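Local coordinates for aldehyde dehydrogenase family protein (Pseudomonas syringae pv. tomato, PDB 5IUV) that probably oxidises indole-3-acetaldehyde to the auxin indole-3-acetic acid, using NAD+ as the electron acceptor, at residues 237-242 against 263-268. Residues are numbered along the deposited sequence; the frame is centred on the assembly and turned at random.
Sequences VDTVVF and RVWLEA. With NAD (nicotinamide-adenine-dinucleotide), chain C.
The indole of W265 meets T239 at its edge: the methyl CG2 of T239 lies near the ring plane, 3.6 Å from W265 CD1. A water in that plane accepts a hydrogen bond from W265 NE1 (3.0 Å) and also bonds T239 OG1, so both branches of the threonine serve the indole edge, one by apolar contact and one through the water. V241 CG1 reaches W265 CB and CD1 obliquely. On the other side of the sheet, the ring of F242 has L266 CD2 oblique to it, while cofactor atoms line its rim: NAD O4B is 3.2 Å from F242 CE2, and the phosphate oxygen O1A lies in plane beyond CZ. With CG anti to the backbone N (chi1 173°), the phenyl points on along the strand direction toward the adenosine half of the dinucleotide. Further back on the same face, V240 CG1 and V264 CG2 lie side by side.

The strands run parallel, their axes 9° apart, joined by five backbone hydrogen bonds from R263 N to D238 O through E267 N to F242 O (2.9 Å). The last holds E267 where its strand ends; its CB lies against the carboxamide of NAD and OE1 weakly accepts from N7N (3.4 Å). E267, seen to bind NAD+ and predicted to be an active-site residue, places the C-terminal end of this strand pair at the nicotinamide end of the cofactor, consistent with a place in the catalytic site.

R263, bent at CG, carries its guanidinium away to E489 and to K471 O of the second subunit, where W265 also packs on its counterpart W265. Helix 246-258 completes the beta-alpha-beta unit, covering F242 and V264. Strand 149-164 flanks 239-243 on its far side, and strand 474-475 pairs with 263-267.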
loop_
_atom_site.group_PDB
_atom_site.type_symbol
_atom_site.label_atom_id
_atom_site.label_comp_id
_atom_site.label_asym_id
_atom_site.label_seq_id
_atom_site.Cartn_x
_atom_site.Cartn_y
_atom_site.Cartn_z
ATOM N N VAL A 237 2.102 -14.062 -28.150
ATOM C CA VAL A 237 1.659 -14.291 -26.777
ATOM C C VAL A 237 2.557 -13.467 -25.861
ATOM O O VAL A 237 3.784 -13.565 -25.943
ATOM C CB VAL A 237 1.715 -15.792 -26.394
ATOM C CG1 VAL A 237 1.535 -15.985 -24.892
ATOM C CG2 VAL A 237 0.663 -16.587 -27.165
ATOM N N ASP A 238 1.959 -12.641 -25.004
ATOM C CA ASP A 238 2.730 -11.732 -24.163
ATOM C C ASP A 238 3.283 -12.412 -22.919
ATOM O O ASP A 238 4.375 -12.088 -22.458
ATOM C CB ASP A 238 1.870 -10.529 -23.745
ATOM C CG ASP A 238 1.384 -9.726 -24.934
ATOM O OD1 ASP A 238 2.213 -9.026 -25.544
ATOM O OD2 ASP A 238 0.179 -9.797 -25.266
ATOM N N THR A 239 2.518 -13.356 -22.381
ATOM C CA THR A 239 2.832 -13.957 -21.094
ATOM C C THR A 239 2.371 -15.396 -21.108
ATOM O O THR A 239 1.293 -15.691 -21.619
ATOM C CB THR A 239 2.130 -13.198 -19.927
ATOM O OG1 THR A 239 2.637 -11.860 -19.838
ATOM C CG2 THR A 239 2.331 -13.908 -18.599
ATOM N N VAL A 240 3.179 -16.296 -20.565
ATOM C CA VAL A 240 2.694 -17.642 -20.321
ATOM C C VAL A 240 2.756 -17.919 -18.817
ATOM O O VAL A 240 3.746 -17.615 -18.145
ATOM C CB VAL A 240 3.488 -18.707 -21.128
ATOM C CG1 VAL A 240 4.977 -18.663 -20.808
ATOM C CG2 VAL A 240 2.918 -20.109 -20.896
ATOM N N VAL A 241 1.663 -18.444 -18.277
ATOM C CA VAL A 241 1.673 -18.895 -16.894
ATOM C C VAL A 241 1.487 -20.395 -16.908
ATOM O O VAL A 241 0.744 -20.929 -17.730
ATOM C CB VAL A 241 0.596 -18.204 -16.041
ATOM C CG1 VAL A 241 0.899 -16.715 -15.957
ATOM C CG2 VAL A 241 -0.820 -18.436 -16.609
ATOM N N PHE A 242 2.184 -21.066 -16.001
ATOM C CA PHE A 242 2.322 -22.509 -16.043
ATOM C C PHE A 242 2.245 -23.112 -14.659
ATOM O O PHE A 242 2.798 -22.574 -13.705
ATOM C CB PHE A 242 3.660 -22.879 -16.697
ATOM C CG PHE A 242 4.002 -24.351 -16.640
ATOM C CD1 PHE A 242 4.835 -24.847 -15.646
ATOM C CD2 PHE A 242 3.521 -25.229 -17.601
ATOM C CE1 PHE A 242 5.163 -26.196 -15.595
ATOM C CE2 PHE A 242 3.842 -26.576 -17.558
ATOM C CZ PHE A 242 4.668 -27.060 -16.555
ATOM N N ARG A 263 6.852 -12.943 -20.987
ATOM C CA ARG A 263 6.996 -13.157 -19.548
ATOM C C ARG A 263 6.643 -14.612 -19.221
ATOM O O ARG A 263 5.730 -15.186 -19.811
ATOM C CB ARG A 263 6.115 -12.195 -18.740
ATOM C CG ARG A 263 6.574 -10.744 -18.761
ATOM C CD ARG A 263 5.991 -9.970 -19.935
ATOM N NE ARG A 263 6.361 -8.559 -19.863
ATOM C CZ ARG A 263 7.407 -8.021 -20.488
ATOM N NH1 ARG A 263 8.185 -8.768 -21.261
ATOM N NH2 ARG A 263 7.666 -6.728 -20.349
ATOM N N VAL A 264 7.388 -15.205 -18.297
ATOM C CA VAL A 264 7.188 -16.598 -17.915
ATOM C C VAL A 264 7.011 -16.700 -16.408
ATOM O O VAL A 264 7.881 -16.279 -15.652
ATOM C CB VAL A 264 8.381 -17.485 -18.349
ATOM C CG1 VAL A 264 8.202 -18.919 -17.864
ATOM C CG2 VAL A 264 8.548 -17.454 -19.852
ATOM N N TRP A 265 5.881 -17.249 -15.978
ATOM C CA TRP A 265 5.598 -17.407 -14.560
ATOM C C TRP A 265 5.303 -18.869 -14.275
ATOM O O TRP A 265 4.419 -19.455 -14.893
ATOM C CB TRP A 265 4.417 -16.535 -14.131
ATOM C CG TRP A 265 4.599 -15.068 -14.409
ATOM C CD1 TRP A 265 4.101 -14.365 -15.468
ATOM C CD2 TRP A 265 5.326 -14.134 -13.613
ATOM N NE1 TRP A 265 4.470 -13.047 -15.378
ATOM C CE2 TRP A 265 5.225 -12.878 -14.246
ATOM C CE3 TRP A 265 6.047 -14.232 -12.418
ATOM C CZ2 TRP A 265 5.822 -11.734 -13.728
ATOM C CZ3 TRP A 265 6.638 -13.099 -11.910
ATOM C CH2 TRP A 265 6.523 -11.866 -12.563
ATOM N N LEU A 266 6.039 -19.446 -13.330
ATOM C CA LEU A 266 6.033 -20.892 -13.129
ATOM C C LEU A 266 5.613 -21.303 -11.725
ATOM O O LEU A 266 6.052 -20.718 -10.736
ATOM C CB LEU A 266 7.429 -21.463 -13.414
ATOM C CG LEU A 266 8.053 -21.033 -14.745
ATOM C CD1 LEU A 266 9.554 -21.319 -14.785
ATOM C CD2 LEU A 266 7.331 -21.724 -15.887
ATOM N N GLU A 267 4.773 -22.330 -11.656
ATOM C CA GLU A 267 4.455 -23.005 -10.406
ATOM C C GLU A 267 4.788 -24.475 -10.617
ATOM O O GLU A 267 4.117 -25.151 -11.386
ATOM C CB GLU A 267 2.983 -22.821 -10.031
ATOM C CG GLU A 267 2.550 -21.369 -9.861
ATOM C CD GLU A 267 2.431 -20.966 -8.398
ATOM O OE1 GLU A 267 2.517 -21.865 -7.531
ATOM O OE2 GLU A 267 2.243 -19.762 -8.118
ATOM N N ALA A 268 5.829 -24.967 -9.957
ATOM C CA ALA A 268 6.370 -26.270 -10.302
ATOM C C ALA A 268 6.321 -27.240 -9.129
ATOM O O ALA A 268 5.475 -27.120 -8.250
ATOM C CB ALA A 268 7.794 -26.128 -10.818
HETATM P PA NAD C . 3.666 -31.538 -16.716
HETATM O O1A NAD C . 4.864 -30.698 -16.489
HETATM O O2A NAD C . 3.958 -32.865 -17.389
HETATM O O5B NAD C . 2.600 -30.748 -17.570
HETATM C C5B NAD C . 1.796 -29.647 -17.096
HETATM C C4B NAD C . 1.109 -29.051 -18.299
HETATM O O4B NAD C . 2.108 -28.671 -19.270
HETATM C C3B NAD C . 0.105 -29.931 -19.050
HETATM O O3B NAD C . -0.988 -29.157 -19.531
HETATM C C2B NAD C . 0.936 -30.478 -20.213
HETATM O O2B NAD C . 0.130 -30.855 -21.325
HETATM C C1B NAD C . 1.825 -29.275 -20.515
HETATM N N9A NAD C . 3.088 -29.545 -21.195
HETATM C C8A NAD C . 3.808 -30.711 -21.201
HETATM N N7A NAD C . 4.861 -30.688 -21.982
HETATM C C5A NAD C . 4.847 -29.402 -22.513
HETATM C C6A NAD C . 5.731 -28.725 -23.378
HETATM N N6A NAD C . 6.803 -29.290 -23.943
HETATM N N1A NAD C . 5.456 -27.430 -23.664
HETATM C C2A NAD C . 4.363 -26.870 -23.136
HETATM N N3A NAD C . 3.451 -27.413 -22.323
HETATM C C4A NAD C . 3.760 -28.690 -22.037
HETATM O O3 NAD C . 2.958 -31.835 -15.306
HETATM P PN NAD C . 1.690 -32.710 -14.860
HETATM O O1N NAD C . 2.127 -34.126 -14.882
HETATM O O2N NAD C . 0.517 -32.307 -15.670
HETATM O O5D NAD C . 1.414 -32.193 -13.374
HETATM C C5D NAD C . 2.158 -32.681 -12.236
HETATM C C4D NAD C . 3.153 -31.619 -11.836
HETATM O O4D NAD C . 2.447 -30.401 -11.503
HETATM C C3D NAD C . 3.981 -31.943 -10.599
HETATM O O3D NAD C . 5.351 -31.638 -10.839
HETATM C C2D NAD C . 3.353 -31.026 -9.544
HETATM O O2D NAD C . 4.207 -30.615 -8.479
HETATM C C1D NAD C . 2.971 -29.782 -10.378
HETATM N N1N NAD C . 1.888 -28.975 -9.673
HETATM C C2N NAD C . 2.300 -27.709 -9.190
HETATM C C3N NAD C . 1.375 -26.871 -8.586
HETATM C C7N NAD C . 1.759 -25.543 -7.984
HETATM O O7N NAD C . 2.965 -25.248 -7.849
HETATM N N7N NAD C . 0.796 -24.785 -7.517
HETATM C C4N NAD C . 0.057 -27.312 -8.452
HETATM C C5N NAD C . -0.317 -28.572 -8.905
HETATM C C6N NAD C . 0.617 -29.390 -9.520
HETATM O O HOH W 1 3.503 -11.059 -17.380
#